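Local coordinates for protein FOKI restriction endonuclease (Planomicrobium okeanokoites, PDB 2FOK) that recognises a specific DNA sequence and cleaves both strands at a distance from it, as a metal-dependent type IIS restriction endonuclease, at residues A[17-21]-A[138-143]; A[152-156]-A[233-239]. All coordinates share one frame; numbering follows the deposited sequence.

Interaction 1: residues A[17-21]-A[138-143]; sequences FENLK and YSKSAD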
# COMPACT_ATOMS: atom_id res chain seq x y z
N PHE A 17 0.24 -17.44 -15.14
CA PHE A 17 1.21 -16.98 -16.14
C PHE A 17 0.76 -17.46 -17.53
O PHE A 17 1.11 -16.85 -18.55
CB PHE A 17 2.61 -17.54 -15.83
CG PHE A 17 3.55 -16.54 -15.20
CD1 PHE A 17 4.10 -15.51 -15.95
CD2 PHE A 17 3.88 -16.63 -13.85
CE1 PHE A 17 4.96 -14.58 -15.38
CE2 PHE A 17 4.74 -15.70 -13.26
CZ PHE A 17 5.28 -14.67 -14.03
N GLU A 18 -0.02 -18.54 -17.54
CA GLU A 18 -0.52 -19.12 -18.78
C GLU A 18 -1.61 -18.21 -19.33
O GLU A 18 -1.90 -18.21 -20.53
CB GLU A 18 -1.08 -20.53 -18.52
CG GLU A 18 -1.31 -21.38 -19.77
CD GLU A 18 -0.13 -22.29 -20.13
OE1 GLU A 18 0.10 -23.29 -19.40
OE2 GLU A 18 0.57 -22.00 -21.13
N ASN A 19 -2.22 -17.43 -18.44
CA ASN A 19 -3.25 -16.50 -18.86
C ASN A 19 -2.60 -15.17 -19.26
O ASN A 19 -3.10 -14.47 -20.13
CB ASN A 19 -4.27 -16.31 -17.73
CG ASN A 19 -5.28 -17.45 -17.65
OD1 ASN A 19 -5.84 -17.73 -16.58
ND2 ASN A 19 -5.52 -18.11 -18.77
N LEU A 20 -1.48 -14.82 -18.62
CA LEU A 20 -0.76 -13.59 -18.96
C LEU A 20 -0.34 -13.69 -20.42
O LEU A 20 -0.58 -12.78 -21.21
CB LEU A 20 0.49 -13.44 -18.08
CG LEU A 20 1.59 -12.48 -18.56
CD1 LEU A 20 1.08 -11.05 -18.46
CD2 LEU A 20 2.85 -12.64 -17.72
N LYS A 21 0.27 -14.82 -20.78
CA LYS A 21 0.73 -15.07 -22.13
C LYS A 21 -0.38 -14.89 -23.16
O LYS A 21 -0.22 -14.16 -24.14
CB LYS A 21 1.32 -16.48 -22.24
CG LYS A 21 2.55 -16.55 -23.18
CD LYS A 21 2.91 -17.99 -23.57
CE LYS A 21 4.21 -18.05 -24.35
NZ LYS A 21 4.85 -19.39 -24.26
N TYR A 138 7.95 -13.23 -26.59
CA TYR A 138 7.28 -13.95 -25.52
C TYR A 138 6.14 -14.73 -26.18
O TYR A 138 5.89 -15.90 -25.87
CB TYR A 138 6.73 -12.96 -24.49
CG TYR A 138 6.00 -13.59 -23.33
CD1 TYR A 138 6.47 -14.75 -22.72
CD2 TYR A 138 4.81 -13.04 -22.85
CE1 TYR A 138 5.78 -15.34 -21.66
CE2 TYR A 138 4.11 -13.62 -21.79
CZ TYR A 138 4.61 -14.77 -21.20
OH TYR A 138 3.92 -15.36 -20.16
N SER A 139 5.47 -14.07 -27.12
CA SER A 139 4.34 -14.62 -27.85
C SER A 139 4.65 -15.91 -28.61
O SER A 139 3.92 -16.89 -28.47
CB SER A 139 3.79 -13.57 -28.83
OG SER A 139 2.57 -13.97 -29.43
N LYS A 140 5.71 -15.91 -29.41
CA LYS A 140 6.09 -17.09 -30.21
C LYS A 140 6.86 -18.15 -29.43
O LYS A 140 6.99 -19.30 -29.88
CB LYS A 140 6.92 -16.66 -31.42
CG LYS A 140 7.75 -15.41 -31.20
CD LYS A 140 7.93 -14.61 -32.48
CE LYS A 140 6.64 -13.91 -32.90
NZ LYS A 140 5.57 -14.08 -31.89
N SER A 141 7.37 -17.77 -28.26
CA SER A 141 8.14 -18.68 -27.40
C SER A 141 7.41 -19.99 -27.11
O SER A 141 6.22 -20.02 -26.85
CB SER A 141 8.45 -17.99 -26.08
OG SER A 141 7.27 -17.83 -25.32
N ALA A 142 8.15 -21.10 -27.15
CA ALA A 142 7.54 -22.40 -26.88
C ALA A 142 7.19 -22.45 -25.40
O ALA A 142 7.92 -21.91 -24.56
CB ALA A 142 8.52 -23.51 -27.22
N ASP A 143 6.07 -23.08 -25.08
CA ASP A 143 5.63 -23.21 -23.69
C ASP A 143 6.60 -24.10 -22.90
O ASP A 143 6.94 -25.19 -23.35
CB ASP A 143 4.26 -23.86 -23.63
CG ASP A 143 3.14 -22.91 -23.97
OD1 ASP A 143 3.42 -21.76 -24.38
OD2 ASP A 143 1.97 -23.33 -23.82
O HOH W 1 4.27 -17.79 -19.41
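The aliphatic stem of K21 lies over one face of the Y138 ring, and its ammonium group ends among the oxygens that follow helix 133-140. Its CG sits 3.7 Å from the Y138 ring centroid, 27° off the ring normal and displaced toward the hydroxyl rim, which makes a CH-pi contact. Lysine suits this buried place because its flexible apolar stem can lay CG on an aromatic face while NZ goes on to meet polar groups. Extended beyond CG (chi3 -173°), the chain carries the charge past the ring.

At the end of the chain, K21 NZ forms a salt bridge with D143 OD1 at 2.8 Å, meeting this oxygen nearly along its C-O axis. K21 NZ also donates to S141 O at 3.0 Å, from well above the carbonyl plane, and weakly to S141 OG. E148 of helix 146-157 adds a second carboxylate to K21, so the buried ammonium is well satisfied. E18 OE2 comes within 3.3 Å of D143 OD2, a like-charge approach that the nearby lysine probably eases.

The Y138 hydroxyl points back to the first helix: its OH lies near the plane of the F17 ring, at the edge, and 3.8 Å from L20 CD2. Water 1, 2.6 Å from Y138 OH, is linked weakly to F17 O.

Around this contact, Y138 stacks on F119 and touches I151 and L152 of helix 146-157, while F17 and L20 pack against W113 of helix 104-116; helix 17-24 thus packs against helices 104-116, 133-140 and 146-157.

Interaction 2: residues A[152-156]-A[233-239]; sequences LIEAI and WLDKLGL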
# COMPACT_ATOMS: atom_id res chain seq x y z
N LEU A 152 11.07 -14.14 -19.73
CA LEU A 152 10.36 -13.74 -18.51
C LEU A 152 11.26 -13.09 -17.46
O LEU A 152 10.92 -12.06 -16.91
CB LEU A 152 9.65 -14.94 -17.91
CG LEU A 152 8.33 -15.28 -18.60
CD1 LEU A 152 7.71 -16.50 -17.94
CD2 LEU A 152 7.39 -14.09 -18.51
N ILE A 153 12.41 -13.70 -17.19
CA ILE A 153 13.36 -13.18 -16.21
C ILE A 153 13.96 -11.84 -16.64
O ILE A 153 14.32 -11.00 -15.81
CB ILE A 153 14.51 -14.20 -15.97
CG1 ILE A 153 13.99 -15.36 -15.12
CG2 ILE A 153 15.72 -13.50 -15.31
CD1 ILE A 153 15.08 -16.27 -14.59
N GLU A 154 14.08 -11.64 -17.95
CA GLU A 154 14.62 -10.39 -18.45
C GLU A 154 13.56 -9.32 -18.32
O GLU A 154 13.85 -8.17 -18.01
CB GLU A 154 15.02 -10.53 -19.92
CG GLU A 154 15.07 -9.21 -20.66
CD GLU A 154 16.48 -8.73 -20.87
OE1 GLU A 154 17.42 -9.49 -20.55
OE2 GLU A 154 16.64 -7.58 -21.35
N ALA A 155 12.31 -9.70 -18.57
CA ALA A 155 11.19 -8.79 -18.47
C ALA A 155 11.06 -8.27 -17.04
O ALA A 155 10.96 -7.07 -16.81
CB ALA A 155 9.91 -9.52 -18.88
N ILE A 156 11.08 -9.19 -16.08
CA ILE A 156 10.95 -8.81 -14.67
C ILE A 156 12.13 -8.02 -14.13
O ILE A 156 11.98 -7.27 -13.16
CB ILE A 156 10.71 -10.06 -13.76
CG1 ILE A 156 9.77 -9.67 -12.61
CG2 ILE A 156 12.05 -10.61 -13.24
CD1 ILE A 156 9.27 -10.85 -11.74
N TRP A 233 5.82 -14.03 -8.17
CA TRP A 233 6.29 -14.05 -9.55
C TRP A 233 7.73 -14.55 -9.57
O TRP A 233 8.08 -15.45 -10.34
CB TRP A 233 6.23 -12.64 -10.16
CG TRP A 233 4.83 -12.14 -10.43
CD1 TRP A 233 3.67 -12.89 -10.44
CD2 TRP A 233 4.44 -10.79 -10.72
NE1 TRP A 233 2.58 -12.08 -10.71
CE2 TRP A 233 3.03 -10.79 -10.88
CE3 TRP A 233 5.14 -9.58 -10.85
CZ2 TRP A 233 2.31 -9.62 -11.17
CZ3 TRP A 233 4.43 -8.43 -11.13
CH2 TRP A 233 3.03 -8.45 -11.29
N LEU A 234 8.56 -13.98 -8.69
CA LEU A 234 9.97 -14.34 -8.57
C LEU A 234 10.20 -15.78 -8.10
O LEU A 234 11.22 -16.38 -8.40
CB LEU A 234 10.67 -13.41 -7.59
CG LEU A 234 10.68 -11.92 -7.89
CD1 LEU A 234 11.13 -11.17 -6.65
CD2 LEU A 234 11.63 -11.64 -9.05
N ASP A 235 9.24 -16.31 -7.35
CA ASP A 235 9.35 -17.67 -6.85
C ASP A 235 9.23 -18.63 -8.03
O ASP A 235 10.09 -19.48 -8.24
CB ASP A 235 8.24 -17.93 -5.83
CG ASP A 235 8.24 -19.35 -5.30
OD1 ASP A 235 9.02 -19.66 -4.36
OD2 ASP A 235 7.44 -20.17 -5.83
N LYS A 236 8.16 -18.46 -8.81
CA LYS A 236 7.92 -19.30 -9.96
C LYS A 236 9.02 -19.23 -11.02
O LYS A 236 9.13 -20.12 -11.86
CB LYS A 236 6.57 -18.94 -10.59
CG LYS A 236 5.39 -19.33 -9.71
CD LYS A 236 4.13 -19.62 -10.50
CE LYS A 236 3.12 -18.47 -10.37
NZ LYS A 236 2.93 -18.02 -8.96
N LEU A 237 9.85 -18.19 -10.96
CA LEU A 237 10.94 -18.03 -11.91
C LEU A 237 12.26 -18.46 -11.29
O LEU A 237 13.31 -18.35 -11.91
CB LEU A 237 11.04 -16.57 -12.38
CG LEU A 237 9.96 -16.14 -13.39
CD1 LEU A 237 9.99 -14.64 -13.57
CD2 LEU A 237 10.20 -16.83 -14.73
N GLY A 238 12.19 -18.96 -10.05
CA GLY A 238 13.37 -19.44 -9.36
C GLY A 238 14.30 -18.42 -8.73
O GLY A 238 15.34 -18.79 -8.16
N LEU A 239 13.96 -17.14 -8.81
CA LEU A 239 14.81 -16.09 -8.24
C LEU A 239 14.61 -15.94 -6.73
O LEU A 239 15.45 -15.36 -6.03
CB LEU A 239 14.53 -14.76 -8.94
CG LEU A 239 14.45 -14.82 -10.47
CD1 LEU A 239 14.28 -13.41 -11.05
CD2 LEU A 239 15.71 -15.48 -11.01
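The carbonyl oxygen of L234, a residue whose side chain packs on I156, takes two weak backbone bonds, from L239 N at 2.9 Å and from L237 N. Together with the bond from G238 N to D235 O at 2.8 Å, the L239 bond closes a Schellman motif at the end of helix 222-236. G238 has a positive phi of 79°, a conformation glycine adopts easily, and the turn there brings L239 back to the same face, toward helix 146-157, that L237 already uses.

The side chains that meet are all apolar. I156 points straight across: its CD1 tip meets L234 CD2 at 3.7 Å and W233 CB at 3.9 Å, with the indole approached obliquely. Its other branch, CG2, lies 4.2 Å from L239 CD1, the two side chains running past each other in opposite directions. A beta-branched isoleucine thus serves two leucines at once, one by each arm.

I153 has CG1 anti to its carbonyl carbon (chi1 -75°) and stretches CD1 along the turn to L239 CD2 at 3.7 Å, sliding past L237 on the way. L237 CD2 in turn lies 3.7 Å from L152 CB, the two leucines crossing at about a right angle. Leucine's forked end suits positions 237 and 239: L239 gives CD1 to I156 and CD2 to I153, and L237 gives CD1 to I156 and CD2 to L152.

V274 of helix 269-279 touches both I153 and L239, and A162 lies against I156. A helix whose capped end leads straight into strand 240-248, followed by strand 258-267, is consistent with a winged-helix arrangement, in keeping with the helix-turn-helix relationship of this recognition subdomain.

Interaction 1 closes before interaction 2 opens, so the two follow in series along the chain, with centres about 14 Å apart. The first lies in the sequence range of recognition subdomain 1 and the second in that of subdomain 2. Helices 133-140 and 146-157 are consecutive, and the second carries half of interaction 2 while also bordering interaction 1. L152 is one direct joint: its CD2 touches Y138 CE1 at 3.8 Å and F17 CE1 at 4.0 Å. F17 is another, meeting W233 and K236 of helix 222-236. The two DNA-recognition subdomains are therefore packed against each other through shared apolar surfaces as well as being joined by the chain.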